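Local coordinates for computational Design of Enzyme (PDB 3TP4), which is a computationally designed enzyme, probably intended to carry an activated serine-type catalytic triad on a glycoside hydrolase family 26 barrel scaffold, at residues Thr53-Asn58 with Gly322-Ala327; Asp246-Thr251 with Gln329-Val334; Gly287-Asn292 with Pro335-Leu340. All blocks are in the same frame, centred on the assembly; numbering follows the deposited sequence.

Overall arrangement
All three contacts involve the long loop that runs from strand 318-321 to helix 340-348 of the TIM barrel, and all lie on the same side of the chain's centre. Their first segments come in order from helix 55-60, the C-terminal end of strand 242-249, and the loop after strand 282-285. Their second segments, 322-327, 329-334 and 335-340, follow one another along the long loop. The contact centres are about 12 Å apart for contacts 1 and 2, about 11 Å for contacts 1 and 3, and about 9 Å for contacts 2 and 3. One loop thus joins three other parts of the barrel, two of them at paired strands, on the face where TIM-barrel active sites lie.

Contact 1 of 3, residues Thr53-Asn58 with Gly322-Ala327; sequences TSDVKN and GENADA
Asp55 and Asn324 meet through a single side-chain hydrogen bond: Asn324 ND2 donates to Asp55 OD2 at 2.9 Å. The N-H...O angle of 166° makes it nearly straight. OD2 accepts the N-H on its anti lone pair, away from OD1, and lies close to the amide plane of Asn324, although the carboxylate and amide planes are turned 54° apart. Apart from this bond the two groups only graze one another, with Asn324 CB 3.6 Å from Asp55 OD2.

Both polar ends have further partners. Thr45 OG1 binds Asp55 OD1, and the backbone N of Leu44 gives OD2 a second donor. On the other side, Asn324 OD1 accepts from the backbone N atoms of Phe331 and Val332, which fixes the amide with its nitrogen toward Asp55.

Behind Asp55, Ser54 is the N-cap of helix 55-60. Its OG accepts from Val56 N at 3.0 Å, and its carbonyl O takes the first-turn bond from Asn58 N, also at 3.0 Å. Asp55 therefore occupies the first turn, with CG anti to its carbonyl carbon (chi1 -72°), and its carboxylate extends from there to the loop that follows barrel strand 318-321.

A buried carboxylate supplied with several donors at the start of a helix is probably ionised. Its negative charge would be expected to strengthen the bond from the amide and to be eased by the helix N-terminus.

Contact 2 of 3, residues Asp246-Thr251 with Gln329-Val334; sequences DTYDST and QHFVPV
Tyr248 and Phe331 touch through their rings alone, with CE2 of Tyr248 only 3.3 Å from CE2 of Phe331. The aromatic planes are inclined at 60° and the centroids lie 5.5 Å apart, an oblique arrangement. Phe331 CE2 arrives at the edge of the Tyr248 ring, near its plane. Tyr248 OH meanwhile stands 4.3 Å above one face of the Phe331 ring, displaced toward its rim. Each side chain has CG anti to its own carbonyl carbon (chi1 -82° in Tyr248, -67° in Phe331), and from these positions the two reach toward each other across backbones that are well separated. With an alanine in place of Phe331, the edge of Tyr248 would probably lose this apolar neighbour and its ring would be less restrained against turning.

The polar interactions are made by neighbouring residues of the two segments. At the end of the strand, Asp249 OD1 accepts from Thr251 N at 3.1 Å, forming an Asx turn, and from Thr251 OG1 at 2.7 Å on its syn lone pair. Asp249 OD2 is bound by Gly252 N and Trp299 NE1. In the loop, the ring of His330, next to Phe331, is bound through ND1 to Asp326 O.

The loop thus meets the strand end by an uncharged aromatic contact, and the side chain of Tyr248 lies near, without touching, what is probably the designed Ser-His-Glu triad.

Contact 3 of 3, residues Gly287-Asn292 with Pro335-Leu340; sequences GGVGTN and PGDALL
Val289 packs against Asp337 and Leu339 in a buried loop-to-loop contact that is partly apolar and partly bridged by water. It joins the loop following strand 282-285 to the last part of the long loop before helix 340-348. The apolar part is carried by one methyl pair, Val289 CG1 against Leu339 CD1 at 3.7 Å, where the two side chains meet at about a right angle. Val289 CG1 lies anti to its carbonyl carbon (chi1 -59°), and the other branch, CG2, lies 4.0 Å from Asp337 OD2.

No direct hydrogen bond spans the segments; two waters do this work at the carbonyl of Val289. One donates to Val289 O at 3.0 Å and accepts from the backbone N of Leu339, linking the two main chains. The second donates to Val289 O at 2.9 Å and reaches Asp337 OD1 by a weak bond of 3.5 Å. A single carbonyl oxygen is thus gripped by two waters, each leading to a different residue of the opposite segment.

Asp337 has its firmer partners on OD2, which accepts from Val334 N and is hydrogen-bonded to His330 NE2. Asp337 also begins a type I beta turn, closed by Leu340 N to Asp337 O at 3.2 Å, which leads into helix 340-348. Loops meeting in this way beyond the C-terminal ends of successive strands belong to the TIM-barrel architecture of the family 26 scaffold.

Contact 1 of 3, residues Thr53-Asn58 with Gly322-Ala327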
ATOM      1  N   THR A  53     -13.038  -1.364 -21.457  1.00 29.49           N
ATOM      2  CA  THR A  53     -14.407  -1.028 -21.077  1.00 34.59           C
ATOM      3  C   THR A  53     -14.633  -1.269 -19.591  1.00 37.21           C
ATOM      4  O   THR A  53     -13.912  -2.051 -18.980  1.00 36.77           O
ATOM      5  CB  THR A  53     -15.439  -1.840 -21.881  1.00 37.22           C
ATOM      6  OG1 THR A  53     -15.241  -3.241 -21.631  1.00 37.41           O
ATOM      7  CG2 THR A  53     -15.304  -1.550 -23.383  1.00 34.99           C
ATOM      8  N   SER A  54     -15.650  -0.612 -19.027  1.00 30.54           N
ATOM      9  CA  SER A  54     -15.894  -0.615 -17.580  1.00 25.68           C
ATOM     10  C   SER A  54     -17.362  -0.354 -17.232  1.00 26.21           C
ATOM     11  O   SER A  54     -18.013   0.470 -17.873  1.00 31.83           O
ATOM     12  CB  SER A  54     -15.032   0.467 -16.927  1.00 26.73           C
ATOM     13  OG  SER A  54     -15.397   0.676 -15.574  1.00 27.89           O
ATOM     14  N   ASP A  55     -17.882  -1.035 -16.213  1.00 26.83           N
ATOM     15  CA  ASP A  55     -19.214  -0.721 -15.697  1.00 26.92           C
ATOM     16  C   ASP A  55     -19.308   0.745 -15.271  1.00 28.71           C
ATOM     17  O   ASP A  55     -20.375   1.347 -15.328  1.00 28.56           O
ATOM     18  CB  ASP A  55     -19.556  -1.572 -14.474  1.00 22.73           C
ATOM     19  CG  ASP A  55     -19.841  -3.021 -14.825  1.00 30.04           C
ATOM     20  OD1 ASP A  55     -19.982  -3.324 -16.022  1.00 32.47           O
ATOM     21  OD2 ASP A  55     -19.925  -3.848 -13.896  1.00 32.30           O
ATOM     22  N   VAL A  56     -18.196   1.298 -14.807  1.00 29.11           N
ATOM     23  CA  VAL A  56     -18.177   2.679 -14.349  1.00 26.36           C
ATOM     24  C   VAL A  56     -18.421   3.621 -15.517  1.00 24.09           C
ATOM     25  O   VAL A  56     -19.189   4.566 -15.411  1.00 26.72           O
ATOM     26  CB  VAL A  56     -16.847   3.045 -13.679  1.00 28.85           C
ATOM     27  CG1 VAL A  56     -16.839   4.532 -13.331  1.00 34.52           C
ATOM     28  CG2 VAL A  56     -16.639   2.210 -12.435  1.00 24.89           C
ATOM     29  N   LYS A  57     -17.751   3.356 -16.630  1.00 24.82           N
ATOM     30  CA  LYS A  57     -17.972   4.122 -17.847  1.00 26.45           C
ATOM     31  C   LYS A  57     -19.421   3.968 -18.318  1.00 30.30           C
ATOM     32  O   LYS A  57     -20.070   4.954 -18.668  1.00 29.71           O
ATOM     33  CB  LYS A  57     -16.972   3.677 -18.926  1.00 26.10           C
ATOM     34  CG  LYS A  57     -17.259   4.170 -20.343  1.00 30.59           C
ATOM     35  CD  LYS A  57     -17.150   5.691 -20.455  1.00 30.36           C
ATOM     36  CE  LYS A  57     -17.404   6.151 -21.886  1.00 30.06           C
ATOM     37  NZ  LYS A  57     -17.275   7.634 -22.043  1.00 33.94           N
ATOM     38  N   ASN A  58     -19.943   2.744 -18.309  1.00 33.07           N
ATOM     39  CA  ASN A  58     -21.310   2.524 -18.800  1.00 36.84           C
ATOM     40  C   ASN A  58     -22.371   3.181 -17.926  1.00 33.46           C
ATOM     41  O   ASN A  58     -23.372   3.679 -18.432  1.00 29.50           O
ATOM     42  CB  ASN A  58     -21.621   1.035 -18.993  1.00 32.99           C
ATOM     43  CG  ASN A  58     -20.745   0.391 -20.063  1.00 36.11           C
ATOM     44  OD1 ASN A  58     -20.135   1.080 -20.877  1.00 34.55           O
ATOM     45  ND2 ASN A  58     -20.672  -0.932 -20.054  1.00 33.00           N
ATOM     46  N   GLY A 322     -14.752  -1.663  -4.506  1.00 26.20           N
ATOM     47  CA  GLY A 322     -14.356  -3.011  -4.874  1.00 28.13           C
ATOM     48  C   GLY A 322     -14.702  -3.505  -6.271  1.00 31.37           C
ATOM     49  O   GLY A 322     -15.408  -2.848  -7.044  1.00 29.72           O
ATOM     50  N   GLU A 323     -14.217  -4.702  -6.580  1.00 27.31           N
ATOM     51  CA  GLU A 323     -14.360  -5.280  -7.914  1.00 26.99           C
ATOM     52  C   GLU A 323     -15.802  -5.697  -8.242  1.00 25.47           C
ATOM     53  O   GLU A 323     -16.528  -6.201  -7.387  1.00 31.58           O
ATOM     54  CB  GLU A 323     -13.417  -6.489  -8.045  1.00 29.52           C
ATOM     55  CG  GLU A 323     -13.257  -7.017  -9.468  1.00 41.04           C
ATOM     56  CD  GLU A 323     -12.072  -7.972  -9.597  1.00 49.96           C
ATOM     57  OE1 GLU A 323     -11.695  -8.582  -8.575  1.00 48.51           O
ATOM     58  OE2 GLU A 323     -11.512  -8.101 -10.709  1.00 53.10           O
ATOM     59  N   ASN A 324     -16.209  -5.493  -9.488  1.00 28.37           N
ATOM     60  CA  ASN A 324     -17.522  -5.947  -9.935  1.00 29.18           C
ATOM     61  C   ASN A 324     -17.458  -7.378 -10.510  1.00 28.62           C
ATOM     62  O   ASN A 324     -17.419  -7.561 -11.718  1.00 30.24           O
ATOM     63  CB  ASN A 324     -18.092  -4.979 -10.970  1.00 24.74           C
ATOM     64  CG  ASN A 324     -18.836  -3.814 -10.331  1.00 27.53           C
ATOM     65  OD1 ASN A 324     -18.589  -3.463  -9.183  1.00 28.80           O
ATOM     66  ND2 ASN A 324     -19.772  -3.234 -11.068  1.00 25.99           N
ATOM     67  N   ALA A 325     -17.437  -8.377  -9.635  1.00 32.59           N
ATOM     68  CA  ALA A 325     -17.215  -9.757 -10.069  1.00 38.20           C
ATOM     69  C   ALA A 325     -18.445 -10.351 -10.746  1.00 42.09           C
ATOM     70  O   ALA A 325     -18.369 -10.816 -11.881  1.00 46.45           O
ATOM     71  CB  ALA A 325     -16.784 -10.620  -8.901  1.00 39.52           C
ATOM     72  N   ASP A 326     -19.578 -10.324 -10.053  1.00 41.19           N
ATOM     73  CA  ASP A 326     -20.811 -10.882 -10.601  1.00 45.83           C
ATOM     74  C   ASP A 326     -22.042 -10.295  -9.916  1.00 42.02           C
ATOM     75  O   ASP A 326     -21.921  -9.487  -8.996  1.00 36.50           O
ATOM     76  CB  ASP A 326     -20.797 -12.408 -10.464  1.00 45.26           C
ATOM     77  CG  ASP A 326     -20.447 -12.859  -9.064  1.00 45.09           C
ATOM     78  OD1 ASP A 326     -21.028 -12.320  -8.098  1.00 43.85           O
ATOM     79  OD2 ASP A 326     -19.580 -13.742  -8.921  1.00 57.26           O
ATOM     80  N   ALA A 327     -23.222 -10.720 -10.360  1.00 40.56           N
ATOM     81  CA  ALA A 327     -24.478 -10.182  -9.842  1.00 45.23           C
ATOM     82  C   ALA A 327     -24.548 -10.255  -8.324  1.00 38.69           C
ATOM     83  O   ALA A 327     -25.059  -9.343  -7.668  1.00 33.94           O
ATOM     84  CB  ALA A 327     -25.675 -10.907 -10.464  1.00 44.66           C
TER

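Contact 2 of 3, residues Asp246-Thr251 with Gln329-Val334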
ATOM      1  N   ASP A 246      -9.292   1.936   5.282  1.00 26.73           N
ATOM      2  CA  ASP A 246     -10.195   0.998   4.619  1.00 24.19           C
ATOM      3  C   ASP A 246     -11.443   0.800   5.469  1.00 30.13           C
ATOM      4  O   ASP A 246     -11.361   0.292   6.588  1.00 28.93           O
ATOM      5  CB  ASP A 246      -9.496  -0.349   4.410  1.00 25.71           C
ATOM      6  CG  ASP A 246      -8.159  -0.208   3.701  1.00 33.15           C
ATOM      7  OD1 ASP A 246      -8.087   0.503   2.679  1.00 24.29           O
ATOM      8  OD2 ASP A 246      -7.173  -0.795   4.178  1.00 45.05           O
ATOM      9  N   THR A 247     -12.595   1.195   4.936  1.00 26.70           N
ATOM     10  CA  THR A 247     -13.834   1.126   5.691  1.00 29.74           C
ATOM     11  C   THR A 247     -15.016   0.789   4.799  1.00 28.67           C
ATOM     12  O   THR A 247     -15.360   1.556   3.889  1.00 25.79           O
ATOM     13  CB  THR A 247     -14.134   2.464   6.391  1.00 31.14           C
ATOM     14  OG1 THR A 247     -13.068   2.775   7.289  1.00 33.53           O
ATOM     15  CG2 THR A 247     -15.429   2.371   7.176  1.00 29.83           C
ATOM     16  N   TYR A 248     -15.626  -0.364   5.054  1.00 27.25           N
ATOM     17  CA  TYR A 248     -16.866  -0.741   4.390  1.00 29.80           C
ATOM     18  C   TYR A 248     -17.988  -0.674   5.419  1.00 32.13           C
ATOM     19  O   TYR A 248     -17.763  -0.929   6.596  1.00 28.68           O
ATOM     20  CB  TYR A 248     -16.765  -2.144   3.793  1.00 30.79           C
ATOM     21  CG  TYR A 248     -16.075  -2.200   2.447  1.00 36.51           C
ATOM     22  CD1 TYR A 248     -15.071  -1.302   2.113  1.00 31.66           C
ATOM     23  CD2 TYR A 248     -16.443  -3.143   1.500  1.00 42.97           C
ATOM     24  CE1 TYR A 248     -14.445  -1.351   0.863  1.00 29.66           C
ATOM     25  CE2 TYR A 248     -15.821  -3.200   0.259  1.00 47.79           C
ATOM     26  CZ  TYR A 248     -14.823  -2.300  -0.053  1.00 38.97           C
ATOM     27  OH  TYR A 248     -14.216  -2.355  -1.294  1.00 35.32           O
ATOM     28  N   ASP A 249     -19.185  -0.301   4.978  1.00 28.60           N
ATOM     29  CA  ASP A 249     -20.341  -0.218   5.871  1.00 27.61           C
ATOM     30  C   ASP A 249     -21.602  -0.501   5.075  1.00 34.67           C
ATOM     31  O   ASP A 249     -21.670  -0.190   3.880  1.00 29.07           O
ATOM     32  CB  ASP A 249     -20.426   1.165   6.536  1.00 29.28           C
ATOM     33  CG  ASP A 249     -21.848   1.513   7.014  1.00 39.07           C
ATOM     34  OD1 ASP A 249     -22.204   1.203   8.176  1.00 35.88           O
ATOM     35  OD2 ASP A 249     -22.607   2.121   6.226  1.00 31.91           O
ATOM     36  N   SER A 250     -22.588  -1.116   5.722  1.00 32.32           N
ATOM     37  CA  SER A 250     -23.881  -1.344   5.079  1.00 35.71           C
ATOM     38  C   SER A 250     -25.052  -0.723   5.850  1.00 38.93           C
ATOM     39  O   SER A 250     -26.207  -0.907   5.464  1.00 41.00           O
ATOM     40  CB  SER A 250     -24.126  -2.843   4.840  1.00 33.08           C
ATOM     41  OG  SER A 250     -24.262  -3.525   6.071  1.00 40.36           O
ATOM     42  N   THR A 251     -24.762   0.012   6.924  1.00 36.65           N
ATOM     43  CA  THR A 251     -25.818   0.672   7.702  1.00 36.09           C
ATOM     44  C   THR A 251     -26.167   2.072   7.196  1.00 42.95           C
ATOM     45  O   THR A 251     -27.331   2.474   7.222  1.00 46.64           O
ATOM     46  CB  THR A 251     -25.472   0.794   9.202  1.00 38.19           C
ATOM     47  OG1 THR A 251     -24.492   1.824   9.396  1.00 38.17           O
ATOM     48  CG2 THR A 251     -24.949  -0.529   9.755  1.00 39.96           C
ATOM     49  N   GLN A 329     -21.928 -10.448  -6.178  1.00 35.31           N
ATOM     50  CA  GLN A 329     -20.898  -9.636  -5.529  1.00 37.46           C
ATOM     51  C   GLN A 329     -20.326  -8.571  -6.460  1.00 34.33           C
ATOM     52  O   GLN A 329     -19.502  -8.856  -7.332  1.00 36.08           O
ATOM     53  CB  GLN A 329     -19.766 -10.515  -5.001  1.00 45.76           C
ATOM     54  CG  GLN A 329     -18.795  -9.765  -4.116  1.00 54.19           C
ATOM     55  CD  GLN A 329     -17.694 -10.650  -3.590  1.00 64.77           C
ATOM     56  OE1 GLN A 329     -17.403 -11.703  -4.158  1.00 56.96           O
ATOM     57  NE2 GLN A 329     -17.076 -10.233  -2.491  1.00 74.35           N
ATOM     58  N   HIS A 330     -20.767  -7.338  -6.266  1.00 32.54           N
ATOM     59  CA  HIS A 330     -20.210  -6.222  -7.012  1.00 31.42           C
ATOM     60  C   HIS A 330     -20.409  -4.937  -6.216  1.00 30.74           C
ATOM     61  O   HIS A 330     -21.294  -4.859  -5.363  1.00 32.51           O
ATOM     62  CB  HIS A 330     -20.805  -6.140  -8.428  1.00 28.39           C
ATOM     63  CG  HIS A 330     -22.279  -5.869  -8.467  1.00 31.16           C
ATOM     64  ND1 HIS A 330     -23.226  -6.856  -8.284  1.00 34.69           N
ATOM     65  CD2 HIS A 330     -22.969  -4.728  -8.717  1.00 35.35           C
ATOM     66  CE1 HIS A 330     -24.435  -6.332  -8.402  1.00 37.85           C
ATOM     67  NE2 HIS A 330     -24.308  -5.043  -8.665  1.00 35.50           N
ATOM     68  N   PHE A 331     -19.568  -3.942  -6.468  1.00 25.88           N
ATOM     69  CA  PHE A 331     -19.533  -2.781  -5.582  1.00 28.36           C
ATOM     70  C   PHE A 331     -19.942  -1.476  -6.250  1.00 25.47           C
ATOM     71  O   PHE A 331     -20.352  -0.537  -5.571  1.00 26.63           O
ATOM     72  CB  PHE A 331     -18.164  -2.677  -4.907  1.00 23.70           C
ATOM     73  CG  PHE A 331     -17.902  -3.799  -3.952  1.00 27.53           C
ATOM     74  CD1 PHE A 331     -17.441  -5.024  -4.416  1.00 29.42           C
ATOM     75  CD2 PHE A 331     -18.169  -3.654  -2.599  1.00 34.38           C
ATOM     76  CE1 PHE A 331     -17.214  -6.075  -3.534  1.00 36.10           C
ATOM     77  CE2 PHE A 331     -17.947  -4.705  -1.712  1.00 30.54           C
ATOM     78  CZ  PHE A 331     -17.468  -5.910  -2.179  1.00 32.81           C
ATOM     79  N   VAL A 332     -19.832  -1.429  -7.573  1.00 24.55           N
ATOM     80  CA  VAL A 332     -20.417  -0.334  -8.352  1.00 27.01           C
ATOM     81  C   VAL A 332     -21.776  -0.781  -8.894  1.00 30.27           C
ATOM     82  O   VAL A 332     -21.853  -1.758  -9.628  1.00 32.46           O
ATOM     83  CB  VAL A 332     -19.499   0.087  -9.519  1.00 24.40           C
ATOM     84  CG1 VAL A 332     -20.241   1.018 -10.494  1.00 27.09           C
ATOM     85  CG2 VAL A 332     -18.197   0.750  -8.986  1.00 26.77           C
ATOM     86  N   PRO A 333     -22.854  -0.067  -8.531  1.00 30.43           N
ATOM     87  CA  PRO A 333     -24.199  -0.430  -9.005  1.00 32.57           C
ATOM     88  C   PRO A 333     -24.290  -0.456 -10.526  1.00 33.26           C
ATOM     89  O   PRO A 333     -23.613   0.316 -11.201  1.00 28.82           O
ATOM     90  CB  PRO A 333     -25.090   0.696  -8.460  1.00 29.44           C
ATOM     91  CG  PRO A 333     -24.332   1.283  -7.329  1.00 29.25           C
ATOM     92  CD  PRO A 333     -22.870   1.124  -7.662  1.00 27.63           C
ATOM     93  N   VAL A 334     -25.130  -1.344 -11.051  1.00 30.50           N
ATOM     94  CA  VAL A 334     -25.364  -1.452 -12.483  1.00 32.65           C
ATOM     95  C   VAL A 334     -26.876  -1.434 -12.687  1.00 31.18           C
ATOM     96  O   VAL A 334     -27.624  -1.455 -11.707  1.00 33.24           O
ATOM     97  CB  VAL A 334     -24.710  -2.727 -13.074  1.00 38.63           C
ATOM     98  CG1 VAL A 334     -23.209  -2.686 -12.851  1.00 34.51           C
ATOM     99  CG2 VAL A 334     -25.298  -3.982 -12.448  1.00 34.70           C
TER

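Contact 3 of 3, residues Gly287-Asn292 with Pro335-Leu340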
ATOM      1  N   GLY A 287     -20.352  -6.102   1.738  1.00 30.15           N
ATOM      2  CA  GLY A 287     -20.990  -7.168   0.996  1.00 35.90           C
ATOM      3  C   GLY A 287     -21.373  -6.756  -0.411  1.00 37.76           C
ATOM      4  O   GLY A 287     -21.899  -7.564  -1.172  1.00 34.59           O
ATOM      5  N   GLY A 288     -21.119  -5.499  -0.765  1.00 31.32           N
ATOM      6  CA  GLY A 288     -21.420  -5.038  -2.106  1.00 30.72           C
ATOM      7  C   GLY A 288     -22.858  -4.577  -2.235  1.00 31.56           C
ATOM      8  O   GLY A 288     -23.597  -4.567  -1.258  1.00 33.50           O
ATOM      9  N   VAL A 289     -23.251  -4.192  -3.444  1.00 31.90           N
ATOM     10  CA  VAL A 289     -24.579  -3.651  -3.684  1.00 33.73           C
ATOM     11  C   VAL A 289     -25.407  -4.593  -4.550  1.00 38.93           C
ATOM     12  O   VAL A 289     -26.472  -4.224  -5.041  1.00 34.28           O
ATOM     13  CB  VAL A 289     -24.502  -2.275  -4.377  1.00 29.43           C
ATOM     14  CG1 VAL A 289     -23.718  -1.295  -3.507  1.00 26.45           C
ATOM     15  CG2 VAL A 289     -23.857  -2.412  -5.747  1.00 31.32           C
ATOM     16  N   GLY A 290     -24.906  -5.808  -4.743  1.00 40.81           N
ATOM     17  CA  GLY A 290     -25.611  -6.797  -5.536  1.00 40.37           C
ATOM     18  C   GLY A 290     -26.439  -7.744  -4.684  1.00 44.88           C
ATOM     19  O   GLY A 290     -26.823  -7.413  -3.566  1.00 39.54           O
ATOM     20  N   THR A 291     -26.692  -8.932  -5.229  1.00 49.93           N
ATOM     21  CA  THR A 291     -27.574  -9.936  -4.632  1.00 50.84           C
ATOM     22  C   THR A 291     -27.253 -10.268  -3.183  1.00 49.59           C
ATOM     23  O   THR A 291     -28.134 -10.283  -2.326  1.00 54.99           O
ATOM     24  CB  THR A 291     -27.502 -11.244  -5.434  1.00 56.49           C
ATOM     25  OG1 THR A 291     -27.895 -10.993  -6.789  1.00 58.84           O
ATOM     26  CG2 THR A 291     -28.407 -12.299  -4.823  1.00 66.60           C
ATOM     27  N   ASN A 292     -25.984 -10.546  -2.914  1.00 47.47           N
ATOM     28  CA  ASN A 292     -25.563 -10.933  -1.578  1.00 50.40           C
ATOM     29  C   ASN A 292     -25.215  -9.719  -0.728  1.00 51.00           C
ATOM     30  O   ASN A 292     -24.696  -9.851   0.381  1.00 47.26           O
ATOM     31  CB  ASN A 292     -24.373 -11.888  -1.661  1.00 53.27           C
ATOM     32  CG  ASN A 292     -24.662 -13.093  -2.537  1.00 56.65           C
ATOM     33  OD1 ASN A 292     -25.779 -13.616  -2.542  1.00 54.43           O
ATOM     34  ND2 ASN A 292     -23.659 -13.532  -3.295  1.00 55.42           N
ATOM     35  N   PRO A 335     -27.335  -1.330 -13.944  1.00 35.53           N
ATOM     36  CA  PRO A 335     -28.787  -1.229 -14.119  1.00 36.23           C
ATOM     37  C   PRO A 335     -29.467  -2.404 -13.426  1.00 40.58           C
ATOM     38  O   PRO A 335     -28.987  -3.533 -13.506  1.00 36.62           O
ATOM     39  CB  PRO A 335     -28.958  -1.304 -15.635  1.00 35.24           C
ATOM     40  CG  PRO A 335     -27.685  -0.733 -16.167  1.00 35.34           C
ATOM     41  CD  PRO A 335     -26.618  -1.236 -15.227  1.00 36.71           C
ATOM     42  N   GLY A 336     -30.553  -2.135 -12.720  1.00 41.22           N
ATOM     43  CA  GLY A 336     -31.215  -3.174 -11.963  1.00 40.66           C
ATOM     44  C   GLY A 336     -30.963  -3.056 -10.476  1.00 38.10           C
ATOM     45  O   GLY A 336     -31.764  -3.543  -9.684  1.00 35.88           O
ATOM     46  N   ASP A 337     -29.851  -2.420 -10.093  1.00 29.61           N
ATOM     47  CA  ASP A 337     -29.526  -2.242  -8.684  1.00 30.66           C
ATOM     48  C   ASP A 337     -30.237  -1.037  -8.118  1.00 33.82           C
ATOM     49  O   ASP A 337     -30.334  -0.000  -8.775  1.00 35.73           O
ATOM     50  CB  ASP A 337     -28.018  -2.058  -8.477  1.00 36.24           C
ATOM     51  CG  ASP A 337     -27.226  -3.297  -8.829  1.00 37.42           C
ATOM     52  OD1 ASP A 337     -27.826  -4.390  -8.904  1.00 36.68           O
ATOM     53  OD2 ASP A 337     -25.998  -3.170  -9.018  1.00 32.05           O
ATOM     54  N   ALA A 338     -30.708  -1.161  -6.883  1.00 32.64           N
ATOM     55  CA  ALA A 338     -31.435  -0.070  -6.253  1.00 33.57           C
ATOM     56  C   ALA A 338     -30.555   1.177  -6.056  1.00 36.43           C
ATOM     57  O   ALA A 338     -31.056   2.310  -6.077  1.00 31.10           O
ATOM     58  CB  ALA A 338     -32.026  -0.529  -4.924  1.00 36.10           C
ATOM     59  N   LEU A 339     -29.252   0.975  -5.862  1.00 31.92           N
ATOM     60  CA  LEU A 339     -28.356   2.098  -5.575  1.00 29.72           C
ATOM     61  C   LEU A 339     -27.785   2.764  -6.838  1.00 30.90           C
ATOM     62  O   LEU A 339     -26.944   3.674  -6.744  1.00 28.42           O
ATOM     63  CB  LEU A 339     -27.213   1.669  -4.633  1.00 30.51           C
ATOM     64  CG  LEU A 339     -27.471   1.687  -3.120  1.00 30.77           C
ATOM     65  CD1 LEU A 339     -26.316   1.012  -2.363  1.00 23.32           C
ATOM     66  CD2 LEU A 339     -27.692   3.107  -2.611  1.00 36.78           C
ATOM     67  N   LEU A 340     -28.241   2.328  -8.009  1.00 28.57           N
ATOM     68  CA  LEU A 340     -27.711   2.869  -9.259  1.00 27.92           C
ATOM     69  C   LEU A 340     -27.866   4.389  -9.356  1.00 27.56           C
ATOM     70  O   LEU A 340     -26.901   5.103  -9.609  1.00 26.29           O
ATOM     71  CB  LEU A 340     -28.367   2.209 -10.468  1.00 32.20           C
ATOM     72  CG  LEU A 340     -27.962   2.881 -11.784  1.00 33.62           C
ATOM     73  CD1 LEU A 340     -26.548   2.500 -12.162  1.00 35.65           C
ATOM     74  CD2 LEU A 340     -28.924   2.546 -12.902  1.00 35.14           C
TER
HETATM   75  O   HOH W   1     -28.033  -1.689  -5.064  1.00 34.25           O
HETATM   76  O   HOH W   2     -29.102  -5.298  -5.779  1.00 50.48           O